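Local structure of Alpha/beta hydrolase (Enterobacter asburiae, 6KMO) at residues 152-155 against 156-160; 183-186 against 187-191; 232-235 against 236-239; 241-245 against 246-250. The protein probably hydrolyses ester bonds, as an esterase or lipase of the alpha/beta hydrolase fold. The protein carries 2 engineered substitutions. All blocks are in the same frame, centred on the assembly; numbering follows the deposited sequence. Where two conformers were deposited one is given.

Interaction 1: residues 152-155 against 156-160; sequences QAYE and ATKWV
Thr157 folds its hydroxyl back onto the carbonyl of Ala153, one turn earlier in helix 148-163. This helix belongs to the alpha/beta hydrolase fold. It lies in the beta-alpha-beta crossover from strand 132-136 to strand 174-179.

Ala153 O is gripped by two hydrogen bonds. Thr157 N donates to it at 3.0 Å, and Thr157 OG1 donates to it at 2.8 Å from the opposite face of the carbonyl plane. The hydroxyl reaches back because OG1 stands beside its own backbone N (chi1 -62°). CG2 takes the position beside the carbonyl carbon. The second bond gives the buried hydroxyl an acceptor within its own helix. Regular helical bonds flank it, such as Lys158 N to Tyr154 O at 2.9 Å.

Thr157 and Ala153 pack on Phe105 of strand 99-105 and Val189 of helix 181-195, so this side of the helix is seated against the core. The hydroxyl of Tyr154 is bonded to Gly198 O, and its ring meets Phe196 edge to face.

Lys158 was modelled in two conformers. In the one given, Lys158 NZ forms a salt bridge with Glu162, one turn on. The side chains of Tyr154 and Lys158 pass obliquely, in a loose van der Waals touch of Lys158 CD on Tyr154 OH at 4.1 Å.

Interaction 2: residues 183-186 against 187-191; sequences GNMV and ASVAL
Gly183, Asn184, Met185 and Val186 offer their carbonyls to the amides of Ala187, Ser188, Val189 and Ala190 in plain alpha-helical fashion; the first bond, Ala187 N to Gly183 O at 3.3 Å, is weak, while Ser188 N to Asn184 O measures 2.9 Å.

The side chains touch the backbone of the preceding turn more than they touch each other. Val189 lies over it. Its CG2 sits 3.3 Å from Met185 O, the same oxygen that accepts from Val189 N. This branch comes back because it stands beside its own backbone N, with CG1 anti to that N (chi1 168°). Val189 CG2 also meets Met185 CG, at a loose 4.5 Å. Ala187 and Ala190 each lay only a methyl against the turn before, with Ala190 CB 3.5 Å from Val186 O.

Helix 181-195 starts within a Gly178-Ser180-Gly182 pattern, consistent with the nucleophile elbow of alpha/beta hydrolases. It links strand 174-179 to strand 203-207 in a beta-alpha-beta unit. Met185 and Val189 meet helix 148-163, while Val186, Ala187 and Ala190 pack on strand 203-207. Val186 also packs on Phe105 of strand 99-105.

The polar side chains are buried and look outward from the helix. Asn184 ND2 donates to Ala253 O and to Val210 O, and Ser188 OG, anti to its backbone N (chi1 -167°) in the conformer given, is hydrogen-bonded to Leu252 O.

Interaction 3: residues 232-235 against 236-239; sequences NMMK and WFWD
Met234 reaches forward along helix 231-241 to touch both Phe237 and Trp238. Its CB starts out away from the following turn. CG stands beside the backbone N, and the chain then bends at chi2 (-53°) and again at chi3 (-46°), which brings its end back. SD arrives at the rim of the Phe237 ring, 4.1 Å from Phe237 CD2. It lies level with the ring, 5.4 Å from the centroid, in an edge-on Met-aromatic contact. The two side chains meet at about a right angle. The methyl goes on to Trp238, where Met234 CE comes within 3.6 Å of Trp238 CD1 and equally close to NE1.

The backbone bonds are regular. Phe237 N donates to Met233 O at 2.8 Å. That oxygen also lies over one face of the Phe237 ring, 3.1 Å above its plane and toward the rim. Met233 CB adds an apolar touch on Phe237 CE2 at 4.1 Å.

The helix belongs to the connection between strands 203-207 and 269-274. Trp238 carries the cluster further, meeting Trp110 edge to face and also touching Phe215.

The side-chain contact thus puts sulfur at the edge of Phe237 and methyl beside the CD1-NE1 side of Trp238. Its attraction is mainly dispersive, probably helped by the sulfur meeting the positive edge of the Phe237 ring.

Interaction 4: residues 241-245 against 246-250; sequences YTTSA and ADRNN
Arg248 presents the edge of its guanidinium to Thr242, and the carbonyl oxygen Thr242 O lies in the guanidinium plane. The grip is side-on, with two nitrogens on one atom: Arg248 NE donates to Thr242 O at 2.9 Å and Arg248 NH2 at 3.0 Å. The faces take no part in this bonding. NH2 has a second partner, a salt bridge to Asp239 OD1, which helps fix the rotation of the group.

The other flat group is the Asp247 carboxylate. Thr242 OG1 donates to Asp247 OD2 at 2.7 Å, and OD2 receives it on its anti lone pair, away from OD1. The same hydroxyl accepts from Ser244 N at 3.1 Å, forming an ST turn. Thr242 OG1 is placed for both by lying anti to its backbone N (chi1 173°).

Ser244 is the N-cap of helix 245-248. Its OG accepts from Asp247 N at 3.1 Å in a nearly straight bond (170°).

The turn follows helix 231-241, whose last residue, Tyr241, stacks on Trp110. Beyond helix 245-248, Asn249 OD1 bonds to Arg257 of its own chain, while Asn249 ND2 and Asn250 ND2 reach Ala16 O and Leu8 O of the second subunit.

All four contacts are local, each between neighbouring turns, so none closes a long loop. They follow one another in series along the chain, without nesting or crossing. Interaction 1 lies on helix 148-163 and interaction 2 on helix 181-195. These two touch: Ala153 CB meets Val189 CG2 at 3.5 Å, which packs the two helices against each other. Interactions 3 and 4 come later, between strands 203-207 and 269-274. They are joined where Arg248 reaches back to helix 231-241. Interactions 2 and 3, and 2 and 4, approach to about 5 Å between nearest atoms without touching. Interactions 1 and 3 stay about 14 Å apart at their nearest atoms.

Interaction 1: residues 152-155 against 156-160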
loop_
_atom_site.group_PDB
_atom_site.type_symbol
_atom_site.label_atom_id
_atom_site.label_comp_id
_atom_site.label_asym_id
_atom_site.label_seq_id
_atom_site.Cartn_x
_atom_site.Cartn_y
_atom_site.Cartn_z
ATOM N N GLN A 152 -27.170 4.097 13.498
ATOM C CA GLN A 152 -27.292 5.255 12.622
ATOM C C GLN A 152 -26.520 5.045 11.336
ATOM O O GLN A 152 -27.023 5.346 10.248
ATOM C CB GLN A 152 -26.793 6.518 13.324
ATOM C CG GLN A 152 -27.676 6.972 14.464
ATOM C CD GLN A 152 -27.018 7.995 15.344
ATOM O OE1 GLN A 152 -25.811 7.999 15.526
ATOM N NE2 GLN A 152 -27.823 8.855 15.935
ATOM N N ALA A 153 -25.299 4.521 11.441
ATOM C CA ALA A 153 -24.481 4.288 10.259
ATOM C C ALA A 153 -25.149 3.297 9.313
ATOM O O ALA A 153 -25.161 3.511 8.091
ATOM C CB ALA A 153 -23.120 3.759 10.702
ATOM N N TYR A 154 -25.701 2.211 9.858
ATOM C CA TYR A 154 -26.375 1.224 9.016
ATOM C C TYR A 154 -27.624 1.815 8.358
ATOM O O TYR A 154 -27.855 1.626 7.158
ATOM C CB TYR A 154 -26.717 -0.058 9.797
ATOM C CG TYR A 154 -27.517 -1.009 8.945
ATOM C CD1 TYR A 154 -26.916 -1.756 7.962
ATOM C CD2 TYR A 154 -28.888 -1.078 9.065
ATOM C CE1 TYR A 154 -27.638 -2.598 7.136
ATOM C CE2 TYR A 154 -29.625 -1.905 8.244
ATOM C CZ TYR A 154 -28.994 -2.662 7.293
ATOM O OH TYR A 154 -29.748 -3.486 6.489
ATOM N N GLU A 155 -28.444 2.525 9.134
ATOM C CA GLU A 155 -29.649 3.118 8.567
ATOM C C GLU A 155 -29.309 4.113 7.466
ATOM O O GLU A 155 -29.990 4.169 6.434
ATOM C CB GLU A 155 -30.477 3.770 9.675
ATOM C CG GLU A 155 -31.145 2.783 10.637
ATOM C CD GLU A 155 -32.282 1.995 10.013
ATOM O OE1 GLU A 155 -32.802 2.395 8.956
ATOM O OE2 GLU A 155 -32.673 0.963 10.603
ATOM N N ALA A 156 -28.263 4.908 7.652
ATOM C CA ALA A 156 -27.862 5.856 6.605
ATOM C C ALA A 156 -27.360 5.132 5.354
ATOM O O ALA A 156 -27.614 5.571 4.225
ATOM C CB ALA A 156 -26.791 6.801 7.143
ATOM N N THR A 157 -26.646 4.016 5.538
ATOM C CA THR A 157 -26.172 3.209 4.421
ATOM C C THR A 157 -27.343 2.645 3.635
ATOM O O THR A 157 -27.374 2.711 2.392
ATOM C CB THR A 157 -25.283 2.083 4.968
ATOM O OG1 THR A 157 -24.132 2.645 5.642
ATOM C CG2 THR A 157 -24.794 1.173 3.866
ATOM N N LYS A 158 -28.314 2.076 4.349
ATOM C CA LYS A 158 -29.528 1.578 3.711
ATOM C C LYS A 158 -30.244 2.692 2.958
ATOM O O LYS A 158 -30.737 2.479 1.844
ATOM C CB LYS A 158 -30.440 0.957 4.768
ATOM C CG LYS A 158 -31.671 0.280 4.212
ATOM C CD LYS A 158 -32.387 -0.516 5.302
ATOM C CE LYS A 158 -33.833 -0.813 4.914
ATOM N NZ LYS A 158 -34.578 0.420 4.521
ATOM N N TRP A 159 -30.297 3.888 3.539
ATOM C CA TRP A 159 -30.969 5.007 2.886
ATOM C C TRP A 159 -30.285 5.370 1.573
ATOM O O TRP A 159 -30.941 5.566 0.539
ATOM C CB TRP A 159 -31.060 6.221 3.814
ATOM C CG TRP A 159 -31.831 7.347 3.176
ATOM C CD1 TRP A 159 -33.177 7.568 3.276
ATOM C CD2 TRP A 159 -31.311 8.369 2.330
ATOM N NE1 TRP A 159 -33.521 8.680 2.548
ATOM C CE2 TRP A 159 -32.402 9.189 1.950
ATOM C CE3 TRP A 159 -30.035 8.681 1.857
ATOM C CZ2 TRP A 159 -32.248 10.293 1.116
ATOM C CZ3 TRP A 159 -29.888 9.792 1.027
ATOM C CH2 TRP A 159 -30.994 10.576 0.666
ATOM N N VAL A 160 -28.961 5.471 1.578
ATOM C CA VAL A 160 -28.255 5.788 0.340
ATOM C C VAL A 160 -28.478 4.701 -0.706
ATOM O O VAL A 160 -28.657 4.992 -1.894
ATOM C CB VAL A 160 -26.756 6.026 0.616
ATOM C CG1 VAL A 160 -25.989 6.137 -0.676
ATOM C CG2 VAL A 160 -26.552 7.264 1.466
#

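Interaction 2: residues 183-186 against 187-191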
loop_
_atom_site.group_PDB
_atom_site.type_symbol
_atom_site.label_atom_id
_atom_site.label_comp_id
_atom_site.label_asym_id
_atom_site.label_seq_id
_atom_site.Cartn_x
_atom_site.Cartn_y
_atom_site.Cartn_z
ATOM N N GLY A 183 -13.211 2.866 10.934
ATOM C CA GLY A 183 -12.955 1.576 10.305
ATOM C C GLY A 183 -13.647 0.427 11.022
ATOM O O GLY A 183 -14.123 -0.520 10.390
ATOM N N ASN A 184 -13.714 0.495 12.351
ATOM C CA ASN A 184 -14.564 -0.404 13.130
ATOM C C ASN A 184 -16.000 -0.331 12.643
ATOM O O ASN A 184 -16.652 -1.360 12.434
ATOM C CB ASN A 184 -14.457 0.024 14.599
ATOM C CG ASN A 184 -15.276 -0.814 15.532
ATOM O OD1 ASN A 184 -16.439 -0.493 15.790
ATOM N ND2 ASN A 184 -14.682 -1.870 16.070
ATOM N N MET A 185 -16.488 0.895 12.427
ATOM C CA MET A 185 -17.864 1.129 11.983
ATOM C C MET A 185 -18.117 0.533 10.600
ATOM O O MET A 185 -19.212 0.018 10.335
ATOM C CB MET A 185 -18.147 2.634 12.047
ATOM C CG MET A 185 -19.628 3.041 11.940
ATOM S SD MET A 185 -19.946 4.829 12.390
ATOM C CE MET A 185 -19.700 4.736 14.174
ATOM N N VAL A 186 -17.115 0.562 9.709
ATOM C CA VAL A 186 -17.217 -0.122 8.417
ATOM C C VAL A 186 -17.562 -1.595 8.632
ATOM O O VAL A 186 -18.499 -2.137 8.029
ATOM C CB VAL A 186 -15.900 0.022 7.627
ATOM C CG1 VAL A 186 -15.846 -0.990 6.467
ATOM C CG2 VAL A 186 -15.718 1.446 7.110
ATOM N N ALA A 187 -16.770 -2.277 9.464
ATOM C CA ALA A 187 -17.029 -3.686 9.736
ATOM C C ALA A 187 -18.398 -3.893 10.377
ATOM O O ALA A 187 -19.119 -4.840 10.029
ATOM C CB ALA A 187 -15.920 -4.257 10.630
ATOM N N SER A 188 -18.783 -3.009 11.297
ATOM C CA SER A 188 -20.055 -3.153 11.993
ATOM C C SER A 188 -21.222 -3.029 11.028
ATOM O O SER A 188 -22.211 -3.772 11.125
ATOM C CB SER A 188 -20.130 -2.081 13.070
ATOM O OG SER A 188 -21.183 -2.339 13.960
ATOM N N VAL A 189 -21.142 -2.081 10.097
ATOM C CA VAL A 189 -22.205 -1.900 9.111
ATOM C C VAL A 189 -22.231 -3.071 8.146
ATOM O O VAL A 189 -23.302 -3.574 7.795
ATOM C CB VAL A 189 -22.034 -0.551 8.394
ATOM C CG1 VAL A 189 -22.950 -0.450 7.163
ATOM C CG2 VAL A 189 -22.330 0.583 9.352
ATOM N N ALA A 190 -21.063 -3.541 7.714
ATOM C CA ALA A 190 -21.021 -4.694 6.823
ATOM C C ALA A 190 -21.629 -5.934 7.482
ATOM O O ALA A 190 -22.345 -6.706 6.827
ATOM C CB ALA A 190 -19.590 -4.964 6.357
ATOM N N LEU A 191 -21.367 -6.143 8.771
ATOM C CA LEU A 191 -21.904 -7.317 9.463
ATOM C C LEU A 191 -23.405 -7.182 9.695
ATOM O O LEU A 191 -24.142 -8.172 9.606
ATOM C CB LEU A 191 -21.152 -7.547 10.766
ATOM C CG LEU A 191 -19.708 -8.042 10.622
ATOM C CD1 LEU A 191 -18.936 -7.882 11.910
ATOM C CD2 LEU A 191 -19.669 -9.480 10.122
#

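Interaction 3: residues 232-235 against 236-239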
loop_
_atom_site.group_PDB
_atom_site.type_symbol
_atom_site.label_atom_id
_atom_site.label_comp_id
_atom_site.label_asym_id
_atom_site.label_seq_id
_atom_site.Cartn_x
_atom_site.Cartn_y
_atom_site.Cartn_z
ATOM N N ASN A 232 -3.731 4.304 27.045
ATOM C CA ASN A 232 -4.719 4.860 27.967
ATOM C C ASN A 232 -5.819 5.613 27.228
ATOM O O ASN A 232 -6.970 5.606 27.675
ATOM C CB ASN A 232 -4.039 5.766 28.990
ATOM C CG ASN A 232 -3.361 4.988 30.081
ATOM O OD1 ASN A 232 -3.597 3.813 30.254
ATOM N ND2 ASN A 232 -2.502 5.662 30.828
ATOM N N MET A 233 -5.496 6.277 26.121
ATOM C CA MET A 233 -6.539 6.899 25.309
ATOM C C MET A 233 -7.507 5.843 24.788
ATOM O O MET A 233 -8.728 6.022 24.835
ATOM C CB MET A 233 -5.921 7.683 24.151
ATOM C CG MET A 233 -5.331 9.044 24.554
ATOM S SD MET A 233 -4.123 9.783 23.332
ATOM C CE MET A 233 -5.217 10.135 21.967
ATOM N N MET A 234 -6.983 4.735 24.266
ATOM C CA MET A 234 -7.846 3.689 23.734
ATOM C C MET A 234 -8.758 3.118 24.814
ATOM O O MET A 234 -9.942 2.852 24.563
ATOM C CB MET A 234 -7.023 2.582 23.083
ATOM C CG MET A 234 -6.563 2.892 21.648
ATOM S SD MET A 234 -7.888 3.404 20.425
ATOM C CE MET A 234 -9.166 2.117 20.799
ATOM N N LYS A 235 -8.230 2.915 26.025
ATOM C CA LYS A 235 -9.066 2.411 27.110
ATOM C C LYS A 235 -10.170 3.404 27.455
ATOM O O LYS A 235 -11.320 3.007 27.703
ATOM C CB LYS A 235 -8.211 2.111 28.340
ATOM C CG LYS A 235 -7.327 0.890 28.188
ATOM C CD LYS A 235 -6.451 0.677 29.424
ATOM C CE LYS A 235 -5.636 -0.582 29.292
ATOM N NZ LYS A 235 -4.762 -0.813 30.494
ATOM N N TRP A 236 -9.841 4.698 27.450
ATOM C CA TRP A 236 -10.816 5.748 27.733
ATOM C C TRP A 236 -11.890 5.801 26.651
ATOM O O TRP A 236 -13.084 5.959 26.938
ATOM C CB TRP A 236 -10.090 7.088 27.852
ATOM C CG TRP A 236 -10.914 8.246 28.282
ATOM C CD1 TRP A 236 -11.533 8.416 29.486
ATOM C CD2 TRP A 236 -11.179 9.433 27.531
ATOM N NE1 TRP A 236 -12.178 9.619 29.522
ATOM C CE2 TRP A 236 -11.975 10.269 28.331
ATOM C CE3 TRP A 236 -10.821 9.871 26.249
ATOM C CZ2 TRP A 236 -12.413 11.510 27.908
ATOM C CZ3 TRP A 236 -11.272 11.104 25.833
ATOM C CH2 TRP A 236 -12.052 11.907 26.658
ATOM N N PHE A 237 -11.481 5.725 25.392
ATOM C CA PHE A 237 -12.448 5.727 24.302
ATOM C C PHE A 237 -13.415 4.559 24.439
ATOM O O PHE A 237 -14.640 4.740 24.395
ATOM C CB PHE A 237 -11.712 5.655 22.964
ATOM C CG PHE A 237 -10.897 6.885 22.596
ATOM C CD1 PHE A 237 -11.294 8.174 22.933
ATOM C CD2 PHE A 237 -9.738 6.733 21.848
ATOM C CE1 PHE A 237 -10.543 9.273 22.558
ATOM C CE2 PHE A 237 -8.987 7.832 21.451
ATOM C CZ PHE A 237 -9.390 9.102 21.808
ATOM N N TRP A 238 -12.886 3.350 24.626
ATOM C CA TRP A 238 -13.740 2.186 24.819
ATOM C C TRP A 238 -14.654 2.359 26.027
ATOM O O TRP A 238 -15.827 1.973 25.983
ATOM C CB TRP A 238 -12.882 0.928 24.940
ATOM C CG TRP A 238 -12.577 0.260 23.652
ATOM C CD1 TRP A 238 -11.378 0.235 22.995
ATOM C CD2 TRP A 238 -13.493 -0.497 22.853
ATOM N NE1 TRP A 238 -11.500 -0.489 21.822
ATOM C CE2 TRP A 238 -12.781 -0.961 21.723
ATOM C CE3 TRP A 238 -14.845 -0.829 22.986
ATOM C CZ2 TRP A 238 -13.380 -1.739 20.734
ATOM C CZ3 TRP A 238 -15.440 -1.603 21.996
ATOM C CH2 TRP A 238 -14.704 -2.050 20.885
ATOM N N ASP A 239 -14.130 2.923 27.127
ATOM C CA ASP A 239 -14.940 3.066 28.331
ATOM C C ASP A 239 -16.096 4.037 28.114
ATOM O O ASP A 239 -17.180 3.842 28.663
ATOM C CB ASP A 239 -14.085 3.537 29.506
ATOM C CG ASP A 239 -13.181 2.449 30.074
ATOM O OD1 ASP A 239 -13.333 1.254 29.742
ATOM O OD2 ASP A 239 -12.297 2.801 30.884
#

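Interaction 4: residues 241-245 against 246-250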
loop_
_atom_site.group_PDB
_atom_site.type_symbol
_atom_site.label_atom_id
_atom_site.label_comp_id
_atom_site.label_asym_id
_atom_site.label_seq_id
_atom_site.Cartn_x
_atom_site.Cartn_y
_atom_site.Cartn_z
ATOM N N TYR A 241 -17.536 4.491 25.221
ATOM C CA TYR A 241 -18.409 3.846 24.241
ATOM C C TYR A 241 -19.301 2.794 24.897
ATOM O O TYR A 241 -20.521 2.812 24.726
ATOM C CB TYR A 241 -17.530 3.190 23.190
ATOM C CG TYR A 241 -18.228 2.666 21.968
ATOM C CD1 TYR A 241 -19.131 3.443 21.248
ATOM C CD2 TYR A 241 -17.941 1.387 21.492
ATOM C CE1 TYR A 241 -19.713 2.965 20.089
ATOM C CE2 TYR A 241 -18.518 0.902 20.317
ATOM C CZ TYR A 241 -19.396 1.702 19.621
ATOM O OH TYR A 241 -19.969 1.269 18.452
ATOM N N THR A 242 -18.708 1.845 25.611
ATOM C CA THR A 242 -19.464 0.879 26.391
ATOM C C THR A 242 -18.529 0.139 27.331
ATOM O O THR A 242 -17.492 -0.376 26.903
ATOM C CB THR A 242 -20.193 -0.143 25.524
ATOM O OG1 THR A 242 -20.749 -1.131 26.413
ATOM C CG2 THR A 242 -19.297 -0.839 24.525
ATOM N N THR A 243 -18.906 0.061 28.605
ATOM C CA THR A 243 -18.149 -0.719 29.576
ATOM C C THR A 243 -18.704 -2.123 29.741
ATOM O O THR A 243 -18.232 -2.862 30.611
ATOM C CB THR A 243 -18.157 -0.025 30.935
ATOM O OG1 THR A 243 -19.507 0.229 31.323
ATOM C CG2 THR A 243 -17.375 1.280 30.890
ATOM N N SER A 244 -19.682 -2.514 28.941
ATOM C CA SER A 244 -20.279 -3.835 29.054
ATOM C C SER A 244 -19.370 -4.900 28.457
ATOM O O SER A 244 -18.982 -4.818 27.286
ATOM C CB SER A 244 -21.617 -3.844 28.322
ATOM O OG SER A 244 -22.081 -5.167 28.119
ATOM N N ALA A 245 -19.057 -5.928 29.243
ATOM C CA ALA A 245 -18.300 -7.053 28.708
ATOM C C ALA A 245 -19.044 -7.731 27.566
ATOM O O ALA A 245 -18.433 -8.154 26.578
ATOM C CB ALA A 245 -18.027 -8.069 29.823
ATOM N N ALA A 246 -20.364 -7.877 27.693
ATOM C CA ALA A 246 -21.125 -8.503 26.626
ATOM C C ALA A 246 -21.019 -7.690 25.341
ATOM O O ALA A 246 -20.806 -8.253 24.263
ATOM C CB ALA A 246 -22.588 -8.652 27.048
ATOM N N ASP A 247 -21.146 -6.366 25.437
ATOM C CA ASP A 247 -21.007 -5.539 24.241
ATOM C C ASP A 247 -19.615 -5.705 23.633
ATOM O O ASP A 247 -19.457 -5.751 22.407
ATOM C CB ASP A 247 -21.222 -4.061 24.565
ATOM C CG ASP A 247 -22.662 -3.688 24.880
ATOM O OD1 ASP A 247 -23.593 -4.480 24.609
ATOM O OD2 ASP A 247 -22.839 -2.557 25.383
ATOM N N ARG A 248 -18.588 -5.746 24.476
ATOM C CA ARG A 248 -17.232 -5.891 23.967
ATOM C C ARG A 248 -16.995 -7.243 23.326
ATOM O O ARG A 248 -16.083 -7.371 22.507
ATOM C CB ARG A 248 -16.233 -5.585 25.072
ATOM C CG ARG A 248 -16.241 -4.126 25.445
ATOM C CD ARG A 248 -15.322 -3.798 26.616
ATOM N NE ARG A 248 -15.417 -2.390 26.989
ATOM C CZ ARG A 248 -14.436 -1.659 27.505
ATOM N NH1 ARG A 248 -13.242 -2.185 27.739
ATOM N NH2 ARG A 248 -14.666 -0.392 27.790
ATOM N N ASN A 249 -17.791 -8.257 23.657
ATOM C CA ASN A 249 -17.720 -9.563 23.034
ATOM C C ASN A 249 -18.657 -9.696 21.836
ATOM O O ASN A 249 -18.748 -10.784 21.256
ATOM C CB ASN A 249 -18.033 -10.647 24.069
ATOM C CG ASN A 249 -17.388 -11.954 23.746
ATOM O OD1 ASN A 249 -16.191 -12.018 23.419
ATOM N ND2 ASN A 249 -18.173 -13.029 23.814
ATOM N N ASN A 250 -19.353 -8.625 21.476
ATOM C CA ASN A 250 -20.280 -8.582 20.349
ATOM C C ASN A 250 -19.474 -8.243 19.105
ATOM O O ASN A 250 -18.650 -7.324 19.134
ATOM C CB ASN A 250 -21.294 -7.485 20.682
ATOM C CG ASN A 250 -22.399 -7.315 19.664
ATOM O OD1 ASN A 250 -22.178 -7.269 18.458
ATOM N ND2 ASN A 250 -23.620 -7.172 20.168
#